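Local coordinates for protein glycerol Dehydrogenase (PDB 5XN8) that catalyses the NAD-dependent oxidation of glycerol to dihydroxyacetone, with a metal ion held in the cleft between its two domains, at residues A[197-202]-A[241-246]; A[4-9]-A[124-129]; A[207-212]-A[234-239]; A[163-168]-A[228-233]. All coordinates share one frame; numbering follows the deposited sequence.

Contact 1: A[197-202]-A[241-246]; sequences EAALSL and SGIGFE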
loop_
_atom_site.group_PDB
_atom_site.type_symbol
_atom_site.label_atom_id
_atom_site.label_comp_id
_atom_site.label_asym_id
_atom_site.label_seq_id
_atom_site.Cartn_x
_atom_site.Cartn_y
_atom_site.Cartn_z
ATOM N N GLU A 197 -28.112 -1.647 9.770
ATOM C CA GLU A 197 -26.920 -1.434 8.955
ATOM C C GLU A 197 -27.292 -0.959 7.560
ATOM O O GLU A 197 -26.570 -0.138 6.980
ATOM C CB GLU A 197 -26.059 -2.692 8.863
ATOM C CG GLU A 197 -25.490 -3.182 10.190
ATOM C CD GLU A 197 -24.704 -2.106 10.934
ATOM O OE1 GLU A 197 -23.917 -1.392 10.299
ATOM O OE2 GLU A 197 -24.875 -1.992 12.163
ATOM N N ALA A 198 -28.416 -1.459 7.047
ATOM C CA ALA A 198 -28.979 -1.039 5.754
ATOM C C ALA A 198 -29.084 0.473 5.602
ATOM O O ALA A 198 -28.558 1.052 4.649
ATOM C CB ALA A 198 -30.359 -1.664 5.561
ATOM N N ALA A 199 -29.764 1.094 6.550
ATOM C CA ALA A 199 -30.000 2.541 6.567
ATOM C C ALA A 199 -28.714 3.340 6.697
ATOM O O ALA A 199 -28.548 4.364 6.018
ATOM C CB ALA A 199 -30.952 2.895 7.705
ATOM N N LEU A 200 -27.812 2.888 7.565
ATOM C CA LEU A 200 -26.497 3.526 7.746
ATOM C C LEU A 200 -25.599 3.361 6.525
ATOM O O LEU A 200 -24.850 4.272 6.176
ATOM C CB LEU A 200 -25.792 2.955 8.978
ATOM C CG LEU A 200 -24.420 3.542 9.335
ATOM C CD1 LEU A 200 -24.562 4.939 9.894
ATOM C CD2 LEU A 200 -23.675 2.661 10.313
ATOM N N SER A 201 -25.641 2.189 5.900
ATOM C CA SER A 201 -24.885 1.941 4.666
ATOM C C SER A 201 -25.337 2.869 3.537
ATOM O O SER A 201 -24.510 3.365 2.781
ATOM C CB SER A 201 -25.041 0.491 4.221
ATOM O OG SER A 201 -26.306 0.312 3.624
ATOM N N LEU A 202 -26.647 3.079 3.420
ATOM C CA LEU A 202 -27.215 3.987 2.407
ATOM C C LEU A 202 -26.908 5.448 2.717
ATOM O O LEU A 202 -26.694 6.248 1.805
ATOM C CB LEU A 202 -28.727 3.786 2.272
ATOM C CG LEU A 202 -29.221 2.486 1.641
ATOM C CD1 LEU A 202 -30.730 2.392 1.819
ATOM C CD2 LEU A 202 -28.860 2.343 0.174
ATOM N N SER A 241 -30.618 9.721 0.796
ATOM C CA SER A 241 -30.646 10.701 1.876
ATOM C C SER A 241 -31.926 10.560 2.697
ATOM O O SER A 241 -31.895 10.691 3.920
ATOM C CB SER A 241 -30.503 12.125 1.319
ATOM O OG SER A 241 -30.442 13.092 2.362
ATOM N N GLY A 242 -33.038 10.278 2.014
ATOM C CA GLY A 242 -34.341 10.079 2.646
ATOM C C GLY A 242 -34.447 8.913 3.611
ATOM O O GLY A 242 -34.962 9.073 4.723
ATOM N N ILE A 243 -33.984 7.740 3.182
ATOM C CA ILE A 243 -33.897 6.561 4.070
ATOM C C ILE A 243 -32.872 6.859 5.162
ATOM O O ILE A 243 -33.081 6.525 6.323
ATOM C CB ILE A 243 -33.487 5.265 3.312
ATOM C CG1 ILE A 243 -34.503 4.868 2.231
ATOM C CG2 ILE A 243 -33.278 4.102 4.279
ATOM C CD1 ILE A 243 -35.892 4.546 2.721
ATOM N N GLY A 244 -31.768 7.495 4.776
ATOM C CA GLY A 244 -30.715 7.893 5.704
ATOM C C GLY A 244 -31.149 8.722 6.895
ATOM O O GLY A 244 -30.796 8.393 8.016
ATOM N N PHE A 245 -31.924 9.784 6.683
ATOM C CA PHE A 245 -32.295 10.670 7.802
ATOM C C PHE A 245 -33.424 10.082 8.662
ATOM O O PHE A 245 -33.388 10.186 9.895
ATOM C CB PHE A 245 -32.585 12.113 7.319
ATOM C CG PHE A 245 -34.044 12.422 7.059
ATOM C CD1 PHE A 245 -34.892 12.774 8.102
ATOM C CD2 PHE A 245 -34.558 12.398 5.765
ATOM C CE1 PHE A 245 -36.229 13.071 7.865
ATOM C CE2 PHE A 245 -35.891 12.686 5.523
ATOM C CZ PHE A 245 -36.734 13.025 6.572
ATOM N N GLU A 246 -34.408 9.460 8.013
ATOM C CA GLU A 246 -35.605 8.982 8.701
ATOM C C GLU A 246 -35.364 7.714 9.512
ATOM O O GLU A 246 -35.914 7.573 10.609
ATOM C CB GLU A 246 -36.739 8.747 7.698
ATOM C CG GLU A 246 -38.084 8.441 8.343
ATOM C CD GLU A 246 -39.202 8.342 7.329
ATOM O OE1 GLU A 246 -39.099 7.506 6.397
ATOM O OE2 GLU A 246 -40.187 9.105 7.466
#
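I243 and G244 are the two residues of 241-246 that press on A199 and L202 of helix 197-223. One turn before G244, the S241 hydroxyl is engaged elsewhere, hydrogen-bonded to T175 and to D121, a probable glycerol-binding residue. I243 makes the side-chain contact. Its CG1 stands beside the backbone N (chi1 -62°) and carries CD1 away from the neighbouring helix, while the CG2 branch faces it. That methyl lies 3.9 Å from L202 CD1, where the two side chains cross obliquely, and a looser 4.3 Å from A199 CB. I5 of strand 3-6 touches both I243 and A199, adding to the apolar cluster. At G244 the contact passes to the backbone: G244 CA sits 4.2 Å from A199 O, and the CA atoms of A199 and G244 are only 5.5 Å apart. Alanine facing glycine probably allows the axes of these two short segments to come within 8.1 Å, at 127° between their N-to-C directions, a tight crossing of two consecutive helices in the helical domain of the iron-containing alcohol dehydrogenase fold. F245 turns from the crossing toward D121 and S125, and E246 CB rides over the centre of its ring, 4.3 Å above the plane. Beyond that CB, the buried E246 carboxylate is gripped by two donors from the other domain: OE2 by the amide N of A126, OE1 by N146 ND2.

Contact 2: A[4-9]-A[124-129]; sequences VIQSPG and TSALSV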
loop_
_atom_site.group_PDB
_atom_site.type_symbol
_atom_site.label_atom_id
_atom_site.label_comp_id
_atom_site.label_asym_id
_atom_site.label_seq_id
_atom_site.Cartn_x
_atom_site.Cartn_y
_atom_site.Cartn_z
ATOM N N VAL A 4 -35.167 -0.588 13.408
ATOM C CA VAL A 4 -36.281 -0.319 12.496
ATOM C C VAL A 4 -35.787 0.434 11.281
ATOM O O VAL A 4 -34.936 1.307 11.393
ATOM C CB VAL A 4 -37.425 0.479 13.167
ATOM C CG1 VAL A 4 -38.663 0.507 12.267
ATOM C CG2 VAL A 4 -37.784 -0.128 14.525
ATOM N N ILE A 5 -36.321 0.062 10.120
ATOM C CA ILE A 5 -36.132 0.806 8.874
ATOM C C ILE A 5 -37.495 0.907 8.191
ATOM O O ILE A 5 -38.256 -0.065 8.174
ATOM C CB ILE A 5 -35.077 0.129 7.951
ATOM C CG1 ILE A 5 -34.862 0.937 6.666
ATOM C CG2 ILE A 5 -35.463 -1.309 7.599
ATOM C CD1 ILE A 5 -33.666 0.483 5.856
ATOM N N GLN A 6 -37.822 2.087 7.660
ATOM C CA GLN A 6 -39.037 2.245 6.856
ATOM C C GLN A 6 -38.713 2.822 5.491
ATOM O O GLN A 6 -37.635 3.372 5.270
ATOM C CB GLN A 6 -40.134 3.033 7.592
ATOM C CG GLN A 6 -39.801 4.450 8.045
ATOM C CD GLN A 6 -40.949 5.067 8.833
ATOM O OE1 GLN A 6 -41.259 4.642 9.962
ATOM N NE2 GLN A 6 -41.613 6.049 8.233
ATOM N N SER A 7 -39.640 2.634 4.562
ATOM C CA SER A 7 -39.428 2.997 3.172
ATOM C C SER A 7 -40.759 3.273 2.481
ATOM O O SER A 7 -41.792 2.743 2.904
ATOM C CB SER A 7 -38.691 1.858 2.451
ATOM O OG SER A 7 -38.290 2.222 1.133
ATOM N N PRO A 8 -40.750 4.119 1.431
ATOM C CA PRO A 8 -41.914 4.141 0.547
ATOM C C PRO A 8 -42.017 2.814 -0.202
ATOM O O PRO A 8 -40.986 2.231 -0.541
ATOM C CB PRO A 8 -41.583 5.276 -0.432
ATOM C CG PRO A 8 -40.099 5.336 -0.435
ATOM C CD PRO A 8 -39.727 5.084 0.993
ATOM N N GLY A 9 -43.239 2.351 -0.442
ATOM C CA GLY A 9 -43.497 1.086 -1.149
ATOM C C GLY A 9 -42.715 0.909 -2.442
ATOM O O GLY A 9 -42.126 -0.146 -2.659
ATOM N N THR A 124 -39.537 11.106 0.186
ATOM C CA THR A 124 -39.707 9.716 0.639
ATOM C C THR A 124 -40.207 9.590 2.083
ATOM O O THR A 124 -40.713 8.526 2.467
ATOM C CB THR A 124 -38.381 8.906 0.547
ATOM O OG1 THR A 124 -37.417 9.446 1.458
ATOM C CG2 THR A 124 -37.803 8.942 -0.860
ATOM N N SER A 125 -40.051 10.642 2.886
ATOM C CA SER A 125 -40.370 10.580 4.315
ATOM C C SER A 125 -41.867 10.535 4.608
ATOM O O SER A 125 -42.696 10.980 3.801
ATOM C CB SER A 125 -39.744 11.763 5.063
ATOM O OG SER A 125 -40.313 13.000 4.659
ATOM N N ALA A 126 -42.189 9.999 5.783
ATOM C CA ALA A 126 -43.541 10.006 6.333
ATOM C C ALA A 126 -43.690 11.262 7.186
ATOM O O ALA A 126 -43.974 11.193 8.381
ATOM C CB ALA A 126 -43.779 8.755 7.170
ATOM N N LEU A 127 -43.512 12.414 6.547
ATOM C CA LEU A 127 -43.397 13.691 7.221
ATOM C C LEU A 127 -44.011 14.785 6.355
ATOM O O LEU A 127 -43.854 14.789 5.128
ATOM C CB LEU A 127 -41.923 14.002 7.485
ATOM C CG LEU A 127 -41.503 15.343 8.131
ATOM C CD1 LEU A 127 -40.185 15.261 8.887
ATOM C CD2 LEU A 127 -41.392 16.447 7.068
ATOM N N SER A 128 -44.708 15.704 7.017
ATOM C CA SER A 128 -45.179 16.931 6.396
ATOM C C SER A 128 -44.795 18.106 7.285
ATOM O O SER A 128 -44.920 18.029 8.512
ATOM C CB SER A 128 -46.695 16.894 6.197
ATOM O OG SER A 128 -47.053 16.009 5.148
ATOM N N VAL A 129 -44.314 19.182 6.663
ATOM C CA VAL A 129 -43.997 20.419 7.370
ATOM C C VAL A 129 -45.197 21.335 7.212
ATOM O O VAL A 129 -45.475 21.810 6.108
ATOM C CB VAL A 129 -42.723 21.096 6.825
ATOM C CG1 VAL A 129 -42.295 22.227 7.748
ATOM C CG2 VAL A 129 -41.597 20.076 6.664
#
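The flat carboxamide of Q6 meets the A126 methyl through its nitrogen, with Q6 NE2 3.6 Å from A126 CB. Both ends of the amide have polar partners elsewhere: OE1 is hydrogen-bonded to K10 NZ of the second subunit, while NE2 makes a weak hydrogen bond to N146 OD1, and together these would tend to fix the amide's rotation. Q6 reaches this far because CG sits between the backbone N and the carbonyl carbon (chi1 59°) and the chain then runs out extended. Two residues on, the pyrrolidine ring of P8 presents its CG-CD side to T124. Both ring carbons lie 4.1 Å from T124 CB, and P8 CD is also 3.9 Å from T124 O. That carbonyl oxygen is hydrogen-bonded to N146 ND2, and P8 itself packs on N146, so one asparagine serves both halves of the contact. Strand 3-6 pairs antiparallel with a strand of the second subunit, whereas 124-129 leads into the hairpin of strands 127-131 and 137-142 and includes S125 and L127, which probably bind NAD. The contact thus joins the end of the intersubunit strand and the loop after it to the turn leading into the probable NAD-binding hairpin, at the edge of the cleft between the two domains of the iron-containing alcohol dehydrogenase fold.

Contact 3: A[207-212]-A[234-239]; sequences YDTLLA and IEANTY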
loop_
_atom_site.group_PDB
_atom_site.type_symbol
_atom_site.label_atom_id
_atom_site.label_comp_id
_atom_site.label_asym_id
_atom_site.label_seq_id
_atom_site.Cartn_x
_atom_site.Cartn_y
_atom_site.Cartn_z
ATOM N N TYR A 207 -23.140 9.922 0.765
ATOM C CA TYR A 207 -21.952 10.760 0.888
ATOM C C TYR A 207 -20.892 10.448 -0.165
ATOM O O TYR A 207 -20.367 11.374 -0.789
ATOM C CB TYR A 207 -21.367 10.623 2.309
ATOM C CG TYR A 207 -20.076 11.372 2.564
ATOM C CD1 TYR A 207 -20.026 12.766 2.496
ATOM C CD2 TYR A 207 -18.911 10.690 2.881
ATOM C CE1 TYR A 207 -18.850 13.452 2.735
ATOM C CE2 TYR A 207 -17.727 11.361 3.123
ATOM C CZ TYR A 207 -17.698 12.748 3.037
ATOM O OH TYR A 207 -16.521 13.434 3.258
ATOM N N ASP A 208 -20.581 9.165 -0.374
ATOM C CA ASP A 208 -19.583 8.764 -1.386
ATOM C C ASP A 208 -20.044 9.087 -2.803
ATOM O O ASP A 208 -19.225 9.380 -3.673
ATOM C CB ASP A 208 -19.252 7.261 -1.304
ATOM C CG ASP A 208 -18.579 6.867 0.014
ATOM O OD1 ASP A 208 -17.845 7.689 0.619
ATOM O OD2 ASP A 208 -18.784 5.711 0.445
ATOM N N THR A 209 -21.348 8.995 -3.035
ATOM C CA THR A 209 -21.947 9.339 -4.326
ATOM C C THR A 209 -21.833 10.841 -4.613
ATOM O O THR A 209 -21.511 11.223 -5.730
ATOM C CB THR A 209 -23.421 8.886 -4.406
ATOM O OG1 THR A 209 -23.493 7.479 -4.182
ATOM C CG2 THR A 209 -24.028 9.194 -5.762
ATOM N N LEU A 210 -22.072 11.684 -3.616
ATOM C CA LEU A 210 -21.875 13.139 -3.790
ATOM C C LEU A 210 -20.446 13.466 -4.219
ATOM O O LEU A 210 -20.252 14.219 -5.169
ATOM C CB LEU A 210 -22.197 13.917 -2.524
ATOM C CG LEU A 210 -23.645 14.008 -2.083
ATOM C CD1 LEU A 210 -23.748 14.690 -0.730
ATOM C CD2 LEU A 210 -24.480 14.742 -3.105
ATOM N N LEU A 211 -19.461 12.877 -3.549
ATOM C CA LEU A 211 -18.052 13.106 -3.874
ATOM C C LEU A 211 -17.678 12.567 -5.255
ATOM O O LEU A 211 -16.960 13.222 -6.011
ATOM C CB LEU A 211 -17.132 12.499 -2.810
ATOM C CG LEU A 211 -17.314 12.981 -1.357
ATOM C CD1 LEU A 211 -16.290 12.270 -0.469
ATOM C CD2 LEU A 211 -17.235 14.511 -1.216
ATOM N N ALA A 212 -18.187 11.388 -5.594
ATOM C CA ALA A 212 -17.903 10.780 -6.884
ATOM C C ALA A 212 -18.620 11.473 -8.048
ATOM O O ALA A 212 -18.016 11.718 -9.087
ATOM C CB ALA A 212 -18.266 9.302 -6.849
ATOM N N ILE A 234 -29.570 12.436 -8.184
ATOM C CA ILE A 234 -31.011 12.499 -7.883
ATOM C C ILE A 234 -31.425 11.372 -6.924
ATOM O O ILE A 234 -32.272 11.581 -6.051
ATOM C CB ILE A 234 -31.868 12.481 -9.172
ATOM C CG1 ILE A 234 -31.710 13.807 -9.925
ATOM C CG2 ILE A 234 -33.349 12.254 -8.864
ATOM C CD1 ILE A 234 -32.227 13.769 -11.351
ATOM N N GLU A 235 -30.841 10.189 -7.085
ATOM C CA GLU A 235 -31.108 9.064 -6.182
ATOM C C GLU A 235 -30.483 9.310 -4.810
ATOM O O GLU A 235 -31.115 9.047 -3.784
ATOM C CB GLU A 235 -30.566 7.761 -6.765
ATOM C CG GLU A 235 -31.037 6.517 -6.014
ATOM C CD GLU A 235 -30.249 5.265 -6.337
ATOM O OE1 GLU A 235 -29.642 5.208 -7.422
ATOM O OE2 GLU A 235 -30.242 4.328 -5.494
ATOM N N ALA A 236 -29.238 9.786 -4.809
ATOM C CA ALA A 236 -28.564 10.202 -3.580
ATOM C C ALA A 236 -29.387 11.238 -2.815
ATOM O O ALA A 236 -29.649 11.072 -1.622
ATOM C CB ALA A 236 -27.178 10.754 -3.891
ATOM N N ASN A 237 -29.804 12.284 -3.527
ATOM C CA ASN A 237 -30.583 13.394 -2.957
ATOM C C ASN A 237 -31.961 13.004 -2.441
ATOM O O ASN A 237 -32.482 13.666 -1.532
ATOM C CB ASN A 237 -30.762 14.526 -3.994
ATOM C CG ASN A 237 -29.507 15.353 -4.204
ATOM O OD1 ASN A 237 -28.428 15.028 -3.695
ATOM N ND2 ASN A 237 -29.650 16.446 -4.954
ATOM N N THR A 238 -32.558 11.956 -3.019
ATOM C CA THR A 238 -33.940 11.594 -2.719
ATOM C C THR A 238 -34.082 10.286 -1.942
ATOM O O THR A 238 -34.619 10.293 -0.835
ATOM C CB THR A 238 -34.777 11.524 -4.006
ATOM O OG1 THR A 238 -34.404 12.600 -4.872
ATOM C CG2 THR A 238 -36.276 11.630 -3.676
ATOM N N TYR A 239 -33.634 9.170 -2.513
ATOM C CA TYR A 239 -33.809 7.873 -1.851
ATOM C C TYR A 239 -32.743 7.621 -0.783
ATOM O O TYR A 239 -33.084 7.244 0.337
ATOM C CB TYR A 239 -33.865 6.709 -2.868
ATOM C CG TYR A 239 -34.392 5.437 -2.237
ATOM C CD1 TYR A 239 -33.544 4.578 -1.549
ATOM C CD2 TYR A 239 -35.745 5.122 -2.278
ATOM C CE1 TYR A 239 -34.030 3.414 -0.943
ATOM C CE2 TYR A 239 -36.240 3.976 -1.671
ATOM C CZ TYR A 239 -35.387 3.124 -1.007
ATOM O OH TYR A 239 -35.896 1.994 -0.414
#
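T209 and L210 meet A236 and N237 in a small, largely apolar helix-helix contact between 197-223 and 228-247, consecutive helices of the helical domain, which supplies the zinc ligands D171, H254 and H271 in this iron-containing alcohol dehydrogenase fold. Its centre is the T209-A236 pair, whose CA atoms are 6.7 Å apart. T209 divides its work between branches: OG1 turns back to the carbonyl of L205 on its own helix, while CG2, anti to the backbone N, points across and rests 4.0 Å from A236 CB. Beside this methyl pair, the end of L210 swings toward N237 and crosses the asparagine side chain at about a right angle, bringing CD2 to 4.0 Å from N237 OD1. The meeting is one of van der Waals contact, a methyl against a carbonyl oxygen. The other end of the amide is used differently, since N237 ND2 donates to A118 O in the loop just before S119, a probable NAD-binding residue. M169 and L173 of helix 162-185 cover L210 further. Next to A236 on the same helix, the E235 carboxylate accepts from the backbone N-H of A198 of the second subunit and, less surely, from that of E197. From 236 to 239 the helix widens into a pi-type turn, where backbone bonding is weak and T238 OG1 donates to I234 O at 2.6 Å, in the carbonyl plane with a C=O...donor angle of 159°.

Contact 4: A[163-168]-A[228-233]; sequences RLLVSG and DALERI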
loop_
_atom_site.group_PDB
_atom_site.type_symbol
_atom_site.label_atom_id
_atom_site.label_comp_id
_atom_site.label_asym_id
_atom_site.label_seq_id
_atom_site.Cartn_x
_atom_site.Cartn_y
_atom_site.Cartn_z
ATOM N N ARG A 163 -29.301 25.775 -9.024
ATOM C CA ARG A 163 -29.236 26.092 -7.588
ATOM C C ARG A 163 -30.049 25.141 -6.702
ATOM O O ARG A 163 -29.633 24.817 -5.581
ATOM C CB ARG A 163 -29.689 27.541 -7.338
ATOM C CG ARG A 163 -29.354 28.076 -5.951
ATOM C CD ARG A 163 -30.052 29.399 -5.649
ATOM N NE ARG A 163 -30.094 29.627 -4.205
ATOM C CZ ARG A 163 -30.688 30.646 -3.591
ATOM N NH1 ARG A 163 -31.319 31.596 -4.287
ATOM N NH2 ARG A 163 -30.647 30.714 -2.259
ATOM N N LEU A 164 -31.207 24.711 -7.192
ATOM C CA LEU A 164 -32.062 23.786 -6.448
ATOM C C LEU A 164 -31.432 22.393 -6.301
ATOM O O LEU A 164 -31.471 21.810 -5.222
ATOM C CB LEU A 164 -33.447 23.703 -7.089
ATOM C CG LEU A 164 -34.261 24.998 -6.950
ATOM C CD1 LEU A 164 -35.286 25.131 -8.072
ATOM C CD2 LEU A 164 -34.933 25.077 -5.583
ATOM N N LEU A 165 -30.843 21.879 -7.373
ATOM C CA LEU A 165 -30.116 20.600 -7.317
ATOM C C LEU A 165 -28.900 20.662 -6.381
ATOM O O LEU A 165 -28.603 19.684 -5.684
ATOM C CB LEU A 165 -29.653 20.187 -8.714
ATOM C CG LEU A 165 -28.962 18.822 -8.799
ATOM C CD1 LEU A 165 -29.968 17.685 -8.656
ATOM C CD2 LEU A 165 -28.185 18.697 -10.092
ATOM N N VAL A 166 -28.203 21.797 -6.386
ATOM C CA VAL A 166 -27.068 22.038 -5.482
ATOM C C VAL A 166 -27.520 22.113 -4.024
ATOM O O VAL A 166 -26.850 21.569 -3.144
ATOM C CB VAL A 166 -26.274 23.314 -5.874
ATOM C CG1 VAL A 166 -25.228 23.682 -4.824
ATOM C CG2 VAL A 166 -25.612 23.116 -7.225
ATOM N N SER A 167 -28.640 22.780 -3.763
ATOM C CA SER A 167 -29.212 22.788 -2.410
ATOM C C SER A 167 -29.586 21.383 -1.963
ATOM O O SER A 167 -29.428 21.040 -0.791
ATOM C CB SER A 167 -30.424 23.710 -2.326
ATOM O OG SER A 167 -30.792 23.919 -0.973
ATOM N N GLY A 168 -30.065 20.563 -2.903
ATOM C CA GLY A 168 -30.339 19.150 -2.641
ATOM C C GLY A 168 -29.123 18.348 -2.238
ATOM O O GLY A 168 -29.225 17.456 -1.389
ATOM N N ASP A 228 -25.976 10.031 -16.558
ATOM C CA ASP A 228 -26.094 9.024 -15.476
ATOM C C ASP A 228 -25.500 9.523 -14.153
ATOM O O ASP A 228 -25.802 8.966 -13.121
ATOM C CB ASP A 228 -25.504 7.656 -15.861
ATOM C CG ASP A 228 -26.290 6.471 -15.240
ATOM O OD1 ASP A 228 -27.428 6.197 -15.698
ATOM O OD2 ASP A 228 -25.778 5.821 -14.294
ATOM N N ALA A 229 -24.673 10.566 -14.179
ATOM C CA ALA A 229 -24.190 11.217 -12.945
ATOM C C ALA A 229 -25.305 11.987 -12.243
ATOM O O ALA A 229 -25.390 11.998 -11.010
ATOM C CB ALA A 229 -23.038 12.153 -13.265
ATOM N N LEU A 230 -26.146 12.646 -13.029
ATOM C CA LEU A 230 -27.340 13.307 -12.509
ATOM C C LEU A 230 -28.334 12.283 -11.945
ATOM O O LEU A 230 -28.958 12.532 -10.906
ATOM C CB LEU A 230 -28.005 14.140 -13.601
ATOM C CG LEU A 230 -29.219 14.983 -13.186
ATOM C CD1 LEU A 230 -28.829 16.013 -12.136
ATOM C CD2 LEU A 230 -29.867 15.646 -14.389
ATOM N N GLU A 231 -28.479 11.145 -12.627
ATOM C CA GLU A 231 -29.360 10.072 -12.149
ATOM C C GLU A 231 -28.888 9.567 -10.786
ATOM O O GLU A 231 -29.709 9.356 -9.903
ATOM C CB GLU A 231 -29.403 8.899 -13.151
ATOM C CG GLU A 231 -30.040 9.215 -14.504
ATOM C CD GLU A 231 -31.564 9.102 -14.544
ATOM O OE1 GLU A 231 -32.151 8.369 -13.729
ATOM O OE2 GLU A 231 -32.181 9.735 -15.430
ATOM N N ARG A 232 -27.570 9.396 -10.627
ATOM C CA ARG A 232 -26.982 8.940 -9.356
ATOM C C ARG A 232 -27.185 9.967 -8.242
ATOM O O ARG A 232 -27.463 9.599 -7.099
ATOM C CB ARG A 232 -25.479 8.651 -9.486
ATOM C CG ARG A 232 -25.058 7.603 -10.503
ATOM C CD ARG A 232 -25.491 6.196 -10.138
ATOM N NE ARG A 232 -25.176 5.249 -11.220
ATOM C CZ ARG A 232 -23.975 4.704 -11.460
ATOM N NH1 ARG A 232 -22.910 4.992 -10.701
ATOM N NH2 ARG A 232 -23.830 3.859 -12.471
ATOM N N ILE A 233 -27.029 11.245 -8.582
ATOM C CA ILE A 233 -27.191 12.338 -7.618
ATOM C C ILE A 233 -28.647 12.571 -7.232
ATOM O O ILE A 233 -28.925 12.876 -6.080
ATOM C CB ILE A 233 -26.507 13.642 -8.129
ATOM C CG1 ILE A 233 -24.982 13.488 -8.051
ATOM C CG2 ILE A 233 -26.963 14.890 -7.364
ATOM C CD1 ILE A 233 -24.390 13.533 -6.655
#
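L165 and L230 both hold CG anti to the backbone N (chi1 -176° in each), and this shared setting extends the two leucines until their branched ends meet between helices 162-185 and 228-247. The L230 side chain starts out alongside the neighbouring helix rather than pointing at it, and only its end closes the distance. L230 CD1 fits against the fork of L165, 3.4 Å from CD2 and 4.0 Å from CD1. The shorter separation is tight for two methyls, and its exact value is doubtful at this resolution. One turn later, I233 CG2 approaches L165 CD1 at 4.3 Å. A single leucine therefore spans two residues of the opposing helix, whose backbone stays well back: the nearest CA atoms, those of L165 and I233, are 8.8 Å apart. L165 sits on helix 162-185, which further along supplies the zinc ligand D171. Helix 197-223 packs on the cluster, with A221 against L165 and A217 against I233. Charge is kept to another side of helix 228-247, where R232 NE pairs with D228 OD2 at 3.2 Å and also with E197 of the second subunit. What joins the two segments is hydrocarbon alone, so the contact rests on dispersion and the exclusion of water.

How the contacts relate
Contact 2 comes first along the chain: it brings residues 4-9 back against 124-129 and closes a long loop through much of the nucleotide-binding domain before any of the others opens. The remaining three belong to the helical domain and share helix 228-247. Contact 4 opens at 163-168, contact 1 at 197-202 and contact 3 at 207-212; on the return, contact 4 closes first, then 3, then 1. Contact 3 is consequently enclosed by contact 1, while contact 4 crosses both. Helix 228-247 thus meets helix 162-185 early and helix 197-223 at two later levels. Y239 of contact 3, bonded through its hydroxyl to S7, links this bundle to contact 2.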